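Side-chain contact in isoprenyl transferase (Campylobacter jejuni, PDB 3UGS), which probably catalyses the magnesium-dependent condensation of isopentenyl diphosphate with allylic diphosphates to build long polyprenyl chains: residues Asp83-Leu86 and Glu87-Lys91. Numbering follows the deposited sequence.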
loop_
_atom_site.group_PDB
_atom_site.type_symbol
_atom_site.label_atom_id
_atom_site.label_comp_id
_atom_site.label_asym_id
_atom_site.label_seq_id
_atom_site.Cartn_x
_atom_site.Cartn_y
_atom_site.Cartn_z
ATOM N N ASP A 83 11.384 20.026 -19.725
ATOM C CA ASP A 83 11.737 21.360 -20.278
ATOM C C ASP A 83 11.171 22.508 -19.441
ATOM O O ASP A 83 11.881 23.422 -19.044
ATOM C CB ASP A 83 11.267 21.502 -21.721
ATOM C CG ASP A 83 12.062 20.607 -22.702
ATOM O OD1 ASP A 83 13.232 20.238 -22.423
ATOM O OD2 ASP A 83 11.493 20.288 -23.766
ATOM N N GLU A 84 9.889 22.424 -19.139
ATOM C CA GLU A 84 9.206 23.406 -18.233
ATOM C C GLU A 84 9.978 23.543 -16.933
ATOM O O GLU A 84 10.224 24.630 -16.428
ATOM C CB GLU A 84 7.763 23.020 -17.881
ATOM C CG GLU A 84 6.732 23.465 -18.903
ATOM C CD GLU A 84 6.274 24.905 -18.720
ATOM O OE1 GLU A 84 6.612 25.522 -17.685
ATOM O OE2 GLU A 84 5.568 25.418 -19.626
ATOM N N ALA A 85 10.372 22.395 -16.423
ATOM C CA ALA A 85 11.112 22.320 -15.135
ATOM C C ALA A 85 12.525 22.893 -15.271
ATOM O O ALA A 85 13.053 23.516 -14.373
ATOM C CB ALA A 85 11.143 20.886 -14.592
ATOM N N LEU A 86 13.131 22.680 -16.425
ATOM C CA LEU A 86 14.455 23.293 -16.715
ATOM C C LEU A 86 14.304 24.807 -16.758
ATOM O O LEU A 86 15.207 25.552 -16.407
ATOM C CB LEU A 86 15.044 22.848 -18.057
ATOM C CG LEU A 86 16.077 21.730 -17.911
ATOM C CD1 LEU A 86 16.312 21.113 -19.295
ATOM C CD2 LEU A 86 17.357 22.212 -17.228
ATOM N N GLU A 87 13.138 25.217 -17.213
ATOM C CA GLU A 87 12.806 26.649 -17.354
ATOM C C GLU A 87 12.430 27.314 -16.023
ATOM O O GLU A 87 13.019 28.301 -15.572
ATOM C CB GLU A 87 11.659 26.850 -18.356
ATOM C CG GLU A 87 10.949 28.197 -18.235
ATOM C CD GLU A 87 10.042 28.512 -19.420
ATOM O OE1 GLU A 87 8.926 27.925 -19.506
ATOM O OE2 GLU A 87 10.445 29.354 -20.258
ATOM N N LYS A 88 11.422 26.721 -15.421
ATOM C CA LYS A 88 10.669 27.335 -14.290
ATOM C C LYS A 88 11.069 26.923 -12.887
ATOM O O LYS A 88 10.712 27.595 -11.951
ATOM C CB LYS A 88 9.167 27.084 -14.441
ATOM C CG LYS A 88 8.546 27.818 -15.633
ATOM C CD LYS A 88 7.061 27.537 -15.800
ATOM C CE LYS A 88 6.479 28.286 -17.000
ATOM N NZ LYS A 88 5.026 27.990 -17.168
ATOM N N PHE A 89 11.839 25.854 -12.737
ATOM C CA PHE A 89 12.047 25.242 -11.381
ATOM C C PHE A 89 12.965 26.002 -10.432
ATOM O O PHE A 89 12.580 26.318 -9.309
ATOM C CB PHE A 89 12.487 23.782 -11.440
ATOM C CG PHE A 89 11.363 22.799 -11.229
ATOM C CD1 PHE A 89 11.600 21.578 -10.597
ATOM C CD2 PHE A 89 10.085 23.073 -11.672
ATOM C CE1 PHE A 89 10.575 20.674 -10.400
ATOM C CE2 PHE A 89 9.058 22.169 -11.478
ATOM C CZ PHE A 89 9.306 20.966 -10.847
ATOM N N GLU A 90 14.182 26.267 -10.866
ATOM C CA GLU A 90 15.217 26.799 -9.932
ATOM C C GLU A 90 14.979 28.229 -9.538
ATOM O O GLU A 90 15.419 28.665 -8.484
ATOM C CB GLU A 90 16.651 26.639 -10.438
ATOM C CG GLU A 90 17.251 27.875 -11.086
ATOM C CD GLU A 90 18.536 28.338 -10.409
ATOM O OE1 GLU A 90 19.613 27.747 -10.695
ATOM O OE2 GLU A 90 18.463 29.314 -9.612
ATOM N N LYS A 91 14.260 28.928 -10.395
ATOM C CA LYS A 91 13.947 30.360 -10.170
ATOM C C LYS A 91 12.757 30.494 -9.210
ATOM O O LYS A 91 12.451 31.564 -8.696
ATOM C CB LYS A 91 13.669 31.092 -11.481
ATOM C CG LYS A 91 12.235 30.983 -11.950
ATOM C CD LYS A 91 12.098 31.173 -13.452
ATOM C CE LYS A 91 12.130 32.651 -13.816
ATOM N NZ LYS A 91 12.085 32.862 -15.291
#
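A85, near the C-terminal end of helix 68-88, and F89, four residues on, meet as methyl over ring. CB of A85 stands 3.8 Å from the centroid of the F89 ring and only 10° off its normal, close to centred on one face, which defines a CH-pi contact. The backbone keeps the i to i+4 pattern: F89 N donates to A85 O across 3.1 Å, K88 N to E84 O with an N-H...O angle of 159°, and E87 N likewise bonds to D83 O.

On another side of the turn, E84 and K88 run side by side. Both place CG anti to the carbonyl carbon, but the E84 chain folds at chi2 (-84°) while K88 stays fully extended beyond CG, and this brings the carboxylate alongside the lysine. A salt bridge joins OE1 of E84 to NZ of K88 at 3.0 Å, although OE1 is crowded in the model and that length is doubtful. E87 OE1 lies 3.8 Å from OE1 of E84, a separation equally uncertain; the lysine charge may ease the proximity of the two carboxylates.

The contact is surface packing, away from the annotated sites. A85 and L86 rest on V116 and L115 of helix 107-120, D83 forms a salt bridge with K112 there, and F89 reaches T120 as well as V94 and L96 of strand 94-99.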